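Local coordinates for Serine/threonine-protein kinase PknE (Mycobacterium tuberculosis, PDB 2H34) that transfers phosphate from ATP to serine and threonine residues of proteins, as a membrane-spanning kinase probably important for survival of the bacterium in its host, at residues V137-D148 / T283-H292; T156-I165 / A216-E227. All coordinates share one frame; numbering follows the deposited sequence.

Contact 1: residues V137-D148 / T283-H292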
loop_
_atom_site.group_PDB
_atom_site.type_symbol
_atom_site.label_atom_id
_atom_site.label_comp_id
_atom_site.label_asym_id
_atom_site.label_seq_id
_atom_site.Cartn_x
_atom_site.Cartn_y
_atom_site.Cartn_z
ATOM N N VAL A 137 -0.837 -5.805 13.719
ATOM C CA VAL A 137 -1.050 -7.070 13.035
ATOM C C VAL A 137 -2.368 -7.014 12.273
ATOM O O VAL A 137 -2.393 -7.256 11.063
ATOM C CB VAL A 137 -0.995 -8.290 14.010
ATOM C CG1 VAL A 137 -1.232 -9.605 13.257
ATOM C CG2 VAL A 137 0.355 -8.353 14.721
ATOM N N ALA A 138 -3.446 -6.650 12.959
ATOM C CA ALA A 138 -4.743 -6.550 12.300
ATOM C C ALA A 138 -4.631 -5.741 11.010
ATOM O O ALA A 138 -5.104 -6.168 9.961
ATOM C CB ALA A 138 -5.770 -5.949 13.218
ATOM N N ILE A 139 -3.970 -4.590 11.074
ATOM C CA ILE A 139 -3.796 -3.772 9.878
ATOM C C ILE A 139 -2.940 -4.486 8.828
ATOM O O ILE A 139 -3.361 -4.619 7.682
ATOM C CB ILE A 139 -3.320 -2.337 10.216
ATOM C CG1 ILE A 139 -4.459 -1.615 10.952
ATOM C CG2 ILE A 139 -2.948 -1.569 8.949
ATOM C CD1 ILE A 139 -4.018 -0.599 11.952
ATOM N N VAL A 140 -1.780 -5.002 9.215
ATOM C CA VAL A 140 -0.934 -5.725 8.252
ATOM C C VAL A 140 -1.685 -6.871 7.564
ATOM O O VAL A 140 -1.559 -7.065 6.358
ATOM C CB VAL A 140 0.368 -6.219 8.903
ATOM C CG1 VAL A 140 1.123 -7.142 7.982
ATOM C CG2 VAL A 140 1.245 -5.023 9.248
ATOM N N ARG A 141 -2.499 -7.592 8.330
ATOM C CA ARG A 141 -3.235 -8.742 7.798
ATOM C C ARG A 141 -4.123 -8.362 6.622
ATOM O O ARG A 141 -4.062 -8.996 5.577
ATOM C CB ARG A 141 -4.036 -9.463 8.896
ATOM C CG ARG A 141 -4.525 -10.847 8.475
ATOM C CD ARG A 141 -5.467 -11.486 9.469
ATOM N NE ARG A 141 -4.875 -11.535 10.808
ATOM C CZ ARG A 141 -5.427 -10.996 11.899
ATOM N NH1 ARG A 141 -6.606 -10.376 11.823
ATOM N NH2 ARG A 141 -4.806 -11.081 13.076
ATOM N N GLN A 142 -4.908 -7.304 6.795
ATOM C CA GLN A 142 -5.816 -6.807 5.759
ATOM C C GLN A 142 -5.123 -6.297 4.501
ATOM O O GLN A 142 -5.617 -6.528 3.410
ATOM C CB GLN A 142 -6.699 -5.687 6.292
ATOM C CG GLN A 142 -7.560 -6.042 7.454
ATOM C CD GLN A 142 -8.174 -4.813 8.078
ATOM O OE1 GLN A 142 -7.682 -4.320 9.090
ATOM N NE2 GLN A 142 -9.242 -4.296 7.473
ATOM N N ILE A 143 -4.014 -5.569 4.639
ATOM C CA ILE A 143 -3.308 -5.073 3.467
ATOM C C ILE A 143 -2.590 -6.204 2.737
ATOM O O ILE A 143 -2.602 -6.250 1.506
ATOM C CB ILE A 143 -2.324 -3.928 3.808
ATOM C CG1 ILE A 143 -3.086 -2.647 4.081
ATOM C CG2 ILE A 143 -1.368 -3.652 2.660
ATOM C CD1 ILE A 143 -3.322 -2.455 5.506
ATOM N N GLY A 144 -1.975 -7.116 3.489
ATOM C CA GLY A 144 -1.287 -8.262 2.880
ATOM C C GLY A 144 -2.264 -9.062 2.040
ATOM O O GLY A 144 -1.934 -9.574 0.958
ATOM N N SER A 145 -3.490 -9.120 2.547
ATOM C CA SER A 145 -4.589 -9.763 1.862
ATOM C C SER A 145 -4.857 -9.074 0.525
ATOM O O SER A 145 -4.916 -9.736 -0.510
ATOM C CB SER A 145 -5.831 -9.772 2.764
ATOM O OG SER A 145 -6.923 -10.378 2.130
ATOM N N ALA A 146 -4.967 -7.747 0.537
ATOM C CA ALA A 146 -5.141 -6.982 -0.693
ATOM C C ALA A 146 -3.978 -7.223 -1.658
ATOM O O ALA A 146 -4.175 -7.451 -2.850
ATOM C CB ALA A 146 -5.276 -5.521 -0.377
ATOM N N LEU A 147 -2.761 -7.183 -1.128
ATOM C CA LEU A 147 -1.585 -7.397 -1.932
ATOM C C LEU A 147 -1.597 -8.773 -2.584
ATOM O O LEU A 147 -1.369 -8.871 -3.795
ATOM C CB LEU A 147 -0.331 -7.227 -1.089
ATOM C CG LEU A 147 0.014 -5.834 -0.568
ATOM C CD1 LEU A 147 1.233 -5.908 0.339
ATOM C CD2 LEU A 147 0.257 -4.885 -1.724
ATOM N N ASP A 148 -1.860 -9.826 -1.803
ATOM C CA ASP A 148 -1.934 -11.188 -2.352
ATOM C C ASP A 148 -2.901 -11.252 -3.539
ATOM O O ASP A 148 -2.598 -11.827 -4.584
ATOM C CB ASP A 148 -2.432 -12.173 -1.297
ATOM C CG ASP A 148 -1.378 -12.549 -0.266
ATOM O OD1 ASP A 148 -0.155 -12.375 -0.487
ATOM O OD2 ASP A 148 -1.814 -13.064 0.790
ATOM N N THR A 283 4.231 -15.414 0.541
ATOM C CA THR A 283 3.067 -14.542 0.511
ATOM C C THR A 283 2.970 -13.574 1.697
ATOM O O THR A 283 3.554 -13.785 2.766
ATOM C CB THR A 283 1.750 -15.338 0.480
ATOM O OG1 THR A 283 1.557 -15.979 1.744
ATOM C CG2 THR A 283 1.755 -16.354 -0.644
ATOM N N CYS A 284 2.183 -12.526 1.495
ATOM C CA CYS A 284 1.808 -11.644 2.565
ATOM C C CYS A 284 0.934 -12.391 3.546
ATOM O O CYS A 284 0.900 -12.058 4.739
ATOM C CB CYS A 284 1.050 -10.453 2.002
ATOM S SG CYS A 284 2.130 -9.222 1.302
ATOM N N GLY A 285 0.222 -13.395 3.037
ATOM C CA GLY A 285 -0.601 -14.258 3.874
ATOM C C GLY A 285 0.245 -14.976 4.905
ATOM O O GLY A 285 -0.115 -15.037 6.081
ATOM N N ASP A 286 1.391 -15.488 4.467
ATOM C CA ASP A 286 2.295 -16.199 5.362
ATOM C C ASP A 286 2.973 -15.254 6.327
ATOM O O ASP A 286 3.176 -15.596 7.495
ATOM C CB ASP A 286 3.323 -17.003 4.579
ATOM C CG ASP A 286 2.695 -18.133 3.795
ATOM O OD1 ASP A 286 3.301 -18.539 2.784
ATOM O OD2 ASP A 286 1.594 -18.609 4.173
ATOM N N LEU A 287 3.322 -14.067 5.837
ATOM C CA LEU A 287 3.747 -12.983 6.705
ATOM C C LEU A 287 2.708 -12.778 7.800
ATOM O O LEU A 287 3.009 -12.915 8.990
ATOM C CB LEU A 287 3.858 -11.701 5.896
ATOM C CG LEU A 287 4.762 -10.570 6.385
ATOM C CD1 LEU A 287 4.385 -9.330 5.625
ATOM C CD2 LEU A 287 4.675 -10.304 7.866
ATOM N N SER A 288 1.482 -12.449 7.385
ATOM C CA SER A 288 0.386 -12.203 8.315
ATOM C C SER A 288 0.320 -13.326 9.316
ATOM O O SER A 288 0.295 -13.080 10.516
ATOM C CB SER A 288 -0.960 -12.087 7.585
ATOM O OG SER A 288 -1.204 -10.763 7.150
ATOM N N ALA A 289 0.314 -14.562 8.821
ATOM C CA ALA A 289 0.097 -15.703 9.692
ATOM C C ALA A 289 1.165 -15.703 10.776
ATOM O O ALA A 289 0.848 -15.778 11.969
ATOM C CB ALA A 289 0.088 -17.007 8.902
ATOM N N ALA A 290 2.422 -15.560 10.355
ATOM C CA ALA A 290 3.552 -15.547 11.272
ATOM C C ALA A 290 3.423 -14.408 12.267
ATOM O O ALA A 290 3.657 -14.580 13.450
ATOM C CB ALA A 290 4.854 -15.431 10.498
ATOM N N ALA A 291 3.040 -13.241 11.766
ATOM C CA ALA A 291 2.888 -12.046 12.585
ATOM C C ALA A 291 1.866 -12.286 13.686
ATOM O O ALA A 291 2.121 -12.025 14.869
ATOM C CB ALA A 291 2.464 -10.890 11.714
ATOM N N HIS A 292 0.710 -12.795 13.270
ATOM C CA HIS A 292 -0.362 -13.172 14.167
ATOM C C HIS A 292 0.128 -14.133 15.248
ATOM O O HIS A 292 -0.058 -13.899 16.443
ATOM C CB HIS A 292 -1.481 -13.819 13.357
ATOM C CG HIS A 292 -2.673 -14.201 14.174
ATOM N ND1 HIS A 292 -3.492 -13.269 14.779
ATOM C CD2 HIS A 292 -3.191 -15.411 14.480
ATOM C CE1 HIS A 292 -4.463 -13.888 15.422
ATOM N NE2 HIS A 292 -4.301 -15.189 15.259
#
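Asp148 and the start of helix 284-293 show how a carboxylate on one helix can meet the first turn of another. OD1 of Asp148 accepts a hydrogen bond of 3.1 Å from Cys284 N through its syn lone pair, bent to an N-H...O angle of 137°, while OD2 lies beside Gly285. CG stands anti to the carbonyl carbon, carrying the carboxylate toward the first-turn amides. The negative charge there would probably be stabilised by the helix dipole. Thr283 is the N-cap of the same turn: its OG1 accepts from Asp286 N at 2.8 Å.

One turn back along helix 133-152, Gly144 faces the same Cys284, their CA atoms 4.6 Å apart. Gly144 has no side chain, so CB of Cys284 rests directly on its backbone, and SG turns aside to the branch of Leu147, 3.6 Å from CD1. Ser288 follows, its OG laid against the backbone at Arg141 and the aliphatic start of that side chain running past its CB. Farther on, the Arg141 chain bends along its length and brings NH2 to 3.1 Å from His292 ND1, guanidinium and imidazole planes standing nearly perpendicular at 85°. Val137 finishes the row, with CG1 against CB of Ala291 at 4.2 Å and against the backbone of His292.

The short helical segments run antiparallel at 165°, their axes 8.5 Å apart. The pairing belongs to the alpha-helical C-lobe of the protein kinase fold, where the long helix 133-152, the αE helix, packs against a helix near the end of the catalytic domain.

Contact 2: residues T156-I165 / A216-E227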
loop_
_atom_site.group_PDB
_atom_site.type_symbol
_atom_site.label_atom_id
_atom_site.label_comp_id
_atom_site.label_asym_id
_atom_site.label_seq_id
_atom_site.Cartn_x
_atom_site.Cartn_y
_atom_site.Cartn_z
ATOM N N THR A 156 0.850 -7.196 -9.738
ATOM C CA THR A 156 1.734 -7.141 -8.568
ATOM C C THR A 156 2.226 -5.723 -8.268
ATOM O O THR A 156 2.794 -5.050 -9.130
ATOM C CB THR A 156 2.957 -8.086 -8.721
ATOM O OG1 THR A 156 2.541 -9.312 -9.326
ATOM C CG2 THR A 156 3.587 -8.392 -7.371
ATOM N N HIS A 157 1.994 -5.287 -7.034
ATOM C CA HIS A 157 2.532 -4.032 -6.522
ATOM C C HIS A 157 3.980 -4.218 -6.173
ATOM O O HIS A 157 4.325 -5.128 -5.428
ATOM C CB HIS A 157 1.777 -3.607 -5.268
ATOM C CG HIS A 157 0.427 -3.041 -5.555
ATOM N ND1 HIS A 157 -0.004 -1.845 -5.025
ATOM C CD2 HIS A 157 -0.574 -3.488 -6.349
ATOM C CE1 HIS A 157 -1.225 -1.593 -5.464
ATOM N NE2 HIS A 157 -1.595 -2.577 -6.265
ATOM N N ARG A 158 4.828 -3.343 -6.698
ATOM C CA ARG A 158 6.250 -3.367 -6.356
ATOM C C ARG A 158 6.552 -3.010 -4.897
ATOM O O ARG A 158 7.700 -3.145 -4.470
ATOM C CB ARG A 158 7.040 -2.448 -7.288
ATOM C CG ARG A 158 7.587 -3.149 -8.513
ATOM C CD ARG A 158 8.344 -2.171 -9.398
ATOM N NE ARG A 158 8.351 -2.600 -10.796
ATOM C CZ ARG A 158 8.144 -1.794 -11.832
ATOM N NH1 ARG A 158 7.905 -0.498 -11.638
ATOM N NH2 ARG A 158 8.159 -2.286 -13.063
ATOM N N ASP A 159 5.544 -2.550 -4.145
ATOM C CA ASP A 159 5.751 -2.087 -2.767
ATOM C C ASP A 159 4.502 -1.564 -2.072
ATOM O O ASP A 159 3.402 -1.559 -2.634
ATOM C CB ASP A 159 6.761 -0.953 -2.755
ATOM C CG ASP A 159 6.311 0.207 -3.588
ATOM O OD1 ASP A 159 5.082 0.444 -3.641
ATOM O OD2 ASP A 159 7.186 0.858 -4.209
ATOM N N VAL A 160 4.701 -1.097 -0.842
ATOM C CA VAL A 160 3.640 -0.542 -0.017
ATOM C C VAL A 160 4.244 0.609 0.770
ATOM O O VAL A 160 5.380 0.505 1.258
ATOM C CB VAL A 160 3.107 -1.561 1.019
ATOM C CG1 VAL A 160 1.625 -1.347 1.261
ATOM C CG2 VAL A 160 3.347 -2.982 0.578
ATOM N N LYS A 161 3.493 1.706 0.879
ATOM C CA LYS A 161 3.839 2.800 1.770
ATOM C C LYS A 161 2.673 2.906 2.738
ATOM O O LYS A 161 1.537 2.646 2.346
ATOM C CB LYS A 161 3.952 4.107 0.983
ATOM C CG LYS A 161 5.088 4.176 -0.024
ATOM C CD LYS A 161 4.687 4.924 -1.320
ATOM C CE LYS A 161 5.028 6.415 -1.298
ATOM N NZ LYS A 161 3.892 7.263 -0.853
ATOM N N PRO A 162 2.935 3.293 4.002
ATOM C CA PRO A 162 1.855 3.591 4.955
ATOM C C PRO A 162 0.875 4.626 4.411
ATOM O O PRO A 162 -0.315 4.604 4.731
ATOM C CB PRO A 162 2.604 4.161 6.151
ATOM C CG PRO A 162 3.948 3.526 6.072
ATOM C CD PRO A 162 4.262 3.441 4.619
ATOM N N GLU A 163 1.393 5.516 3.574
ATOM C CA GLU A 163 0.615 6.533 2.897
ATOM C C GLU A 163 -0.314 5.900 1.843
ATOM O O GLU A 163 -1.117 6.590 1.227
ATOM C CB GLU A 163 1.564 7.556 2.265
ATOM C CG GLU A 163 2.680 8.108 3.230
ATOM C CD GLU A 163 3.972 7.221 3.344
ATOM O OE1 GLU A 163 4.572 6.875 2.292
ATOM O OE2 GLU A 163 4.417 6.899 4.484
ATOM N N ASN A 164 -0.213 4.585 1.651
ATOM C CA ASN A 164 -1.094 3.855 0.734
ATOM C C ASN A 164 -2.071 2.995 1.505
ATOM O O ASN A 164 -2.751 2.126 0.934
ATOM C CB ASN A 164 -0.285 2.918 -0.168
ATOM C CG ASN A 164 0.649 3.650 -1.098
ATOM O OD1 ASN A 164 1.819 3.265 -1.245
ATOM N ND2 ASN A 164 0.149 4.709 -1.743
ATOM N N ILE A 165 -2.099 3.213 2.817
ATOM C CA ILE A 165 -2.904 2.420 3.728
ATOM C C ILE A 165 -3.895 3.357 4.422
ATOM O O ILE A 165 -3.505 4.318 5.089
ATOM C CB ILE A 165 -2.014 1.674 4.747
ATOM C CG1 ILE A 165 -1.101 0.692 4.024
ATOM C CG2 ILE A 165 -2.855 0.929 5.762
ATOM C CD1 ILE A 165 -0.000 0.098 4.889
ATOM N N ALA A 216 8.291 -7.901 -4.537
ATOM C CA ALA A 216 8.911 -7.028 -3.530
ATOM C C ALA A 216 7.959 -6.474 -2.457
ATOM O O ALA A 216 8.411 -5.977 -1.423
ATOM C CB ALA A 216 9.661 -5.898 -4.209
ATOM N N ASP A 217 6.651 -6.564 -2.685
ATOM C CA ASP A 217 5.664 -6.061 -1.709
ATOM C C ASP A 217 5.694 -6.734 -0.323
ATOM O O ASP A 217 5.449 -6.078 0.694
ATOM C CB ASP A 217 4.237 -6.044 -2.287
ATOM C CG ASP A 217 3.840 -7.348 -2.968
ATOM O OD1 ASP A 217 2.622 -7.564 -3.176
ATOM O OD2 ASP A 217 4.726 -8.148 -3.316
ATOM N N ILE A 218 6.018 -8.025 -0.286
ATOM C CA ILE A 218 6.185 -8.760 0.972
ATOM C C ILE A 218 7.262 -8.112 1.839
ATOM O O ILE A 218 7.094 -7.982 3.049
ATOM C CB ILE A 218 6.500 -10.267 0.714
ATOM C CG1 ILE A 218 5.251 -10.974 0.188
ATOM C CG2 ILE A 218 6.988 -10.965 1.988
ATOM C CD1 ILE A 218 5.519 -11.983 -0.861
ATOM N N TYR A 219 8.351 -7.694 1.202
ATOM C CA TYR A 219 9.449 -7.006 1.883
ATOM C C TYR A 219 8.920 -5.694 2.451
ATOM O O TYR A 219 9.043 -5.430 3.656
ATOM C CB TYR A 219 10.603 -6.728 0.906
ATOM C CG TYR A 219 11.874 -6.136 1.520
ATOM C CD1 TYR A 219 12.971 -6.950 1.788
ATOM C CD2 TYR A 219 11.998 -4.771 1.785
ATOM C CE1 TYR A 219 14.145 -6.439 2.327
ATOM C CE2 TYR A 219 13.174 -4.249 2.335
ATOM C CZ TYR A 219 14.239 -5.099 2.603
ATOM O OH TYR A 219 15.419 -4.645 3.146
ATOM N N ALA A 220 8.332 -4.880 1.573
ATOM C CA ALA A 220 7.778 -3.594 1.956
ATOM C C ALA A 220 6.853 -3.717 3.182
ATOM O O ALA A 220 7.050 -3.034 4.195
ATOM C CB ALA A 220 7.051 -2.989 0.782
ATOM N N LEU A 221 5.883 -4.627 3.108
ATOM C CA LEU A 221 4.911 -4.804 4.197
ATOM C C LEU A 221 5.576 -5.070 5.545
ATOM O O LEU A 221 5.070 -4.657 6.591
ATOM C CB LEU A 221 3.927 -5.927 3.871
ATOM C CG LEU A 221 2.624 -5.989 4.662
ATOM C CD1 LEU A 221 1.762 -4.788 4.359
ATOM C CD2 LEU A 221 1.862 -7.266 4.339
ATOM N N THR A 222 6.714 -5.755 5.508
ATOM C CA THR A 222 7.421 -6.108 6.727
ATOM C C THR A 222 8.099 -4.872 7.335
ATOM O O THR A 222 8.063 -4.684 8.556
ATOM C CB THR A 222 8.410 -7.267 6.489
ATOM O OG1 THR A 222 7.773 -8.270 5.700
ATOM C CG2 THR A 222 8.839 -7.882 7.796
ATOM N N CYS A 223 8.691 -4.025 6.492
ATOM C CA CYS A 223 9.109 -2.693 6.930
ATOM C C CYS A 223 7.914 -1.928 7.540
ATOM O O CYS A 223 8.011 -1.360 8.634
ATOM C CB CYS A 223 9.698 -1.897 5.769
ATOM S SG CYS A 223 11.137 -2.653 4.964
ATOM N N VAL A 224 6.775 -1.946 6.854
ATOM C CA VAL A 224 5.612 -1.244 7.358
ATOM C C VAL A 224 5.192 -1.798 8.727
ATOM O O VAL A 224 4.929 -1.026 9.664
ATOM C CB VAL A 224 4.440 -1.272 6.362
ATOM C CG1 VAL A 224 3.196 -0.699 7.008
ATOM C CG2 VAL A 224 4.780 -0.477 5.126
ATOM N N LEU A 225 5.153 -3.125 8.845
ATOM C CA LEU A 225 4.838 -3.766 10.113
ATOM C C LEU A 225 5.811 -3.283 11.186
ATOM O O LEU A 225 5.392 -2.831 12.259
ATOM C CB LEU A 225 4.905 -5.287 9.976
ATOM C CG LEU A 225 4.800 -6.133 11.259
ATOM C CD1 LEU A 225 3.495 -5.898 12.010
ATOM C CD2 LEU A 225 4.978 -7.609 10.939
ATOM N N TYR A 226 7.107 -3.361 10.875
ATOM C CA TYR A 226 8.145 -2.870 11.765
ATOM C C TYR A 226 7.809 -1.494 12.301
ATOM O O TYR A 226 7.782 -1.279 13.519
ATOM C CB TYR A 226 9.484 -2.802 11.050
ATOM C CG TYR A 226 10.632 -2.401 11.971
ATOM C CD1 TYR A 226 11.260 -3.345 12.791
ATOM C CD2 TYR A 226 11.080 -1.076 12.028
ATOM C CE1 TYR A 226 12.301 -2.974 13.633
ATOM C CE2 TYR A 226 12.119 -0.702 12.865
ATOM C CZ TYR A 226 12.725 -1.653 13.657
ATOM O OH TYR A 226 13.744 -1.279 14.488
ATOM N N GLU A 227 7.540 -0.569 11.380
ATOM C CA GLU A 227 7.262 0.814 11.744
ATOM C C GLU A 227 6.062 0.959 12.669
ATOM O O GLU A 227 6.102 1.771 13.601
ATOM C CB GLU A 227 7.078 1.688 10.508
ATOM C CG GLU A 227 7.082 3.163 10.858
ATOM C CD GLU A 227 7.167 4.071 9.652
ATOM O OE1 GLU A 227 7.483 3.577 8.540
ATOM O OE2 GLU A 227 6.926 5.286 9.833
#
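Val160 and Ala220 form the tight centre of this contact. CB of Ala220 sits 3.4 Å from Val160 N and 3.7 Å from Val160 CG2; Val160 CG2 also lies 3.7 Å from Asp217 O. Val224 continues the apolar seam with its two branches divided: CG2 meets the ring of Pro162 at CD, 4.0 Å away, while CG1, anti to the backbone N (chi1 172°), runs alongside, but opposite in direction to, the end of Ile165, 3.9 Å from CD1.

Toward Thr156 the backbone stays close, the His157 carbonyl oxygen 3.3 Å from CB of Asp217 and the Arg158 carbonyl oxygen against CB of Ala216, while the side chains of Thr156, His157 and Arg158 make the looser, more open side. Asp159, the predicted proton acceptor, meets Ala220 with its backbone and CB; its carboxylate turns away to a salt bridge with Arg206. At the other end Glu227 only brushes Pro162, and its OE1 is hydrogen-bonded to Tyr201.

The catalytic loop thus lies along helix 217-230, the αF helix of the kinase C-lobe. Leu147 of helix 133-152 packs on Val160 and Asp217, Leu121 of helix 121-128 covers Pro162 and Val224, and Ile165 begins strand 165-167.

Overall arrangement
The two contacts illustrate how a kinase C-lobe is built in layers around helix 217-230: contact 2 sets the catalytic loop on it, and contact 1 packs two further helices beside it. Their centres are 11 Å apart, and they touch directly. Leu221 CD2 lies 3.6 Å from Gly144 CA and 3.5 Å from Leu287 CD1, so one leucine touches both helices of contact 1. Ile143 CD1 meets Ile165 CG2 at 3.4 Å. Contact 2 holds the predicted proton acceptor Asp159, whose side chain is about 7 Å from that of Leu147 in contact 1. A bound sodium ion lies near both, about 3 Å from the Asp217 side chain (nearest atoms) and about 4 Å from that of Asp148.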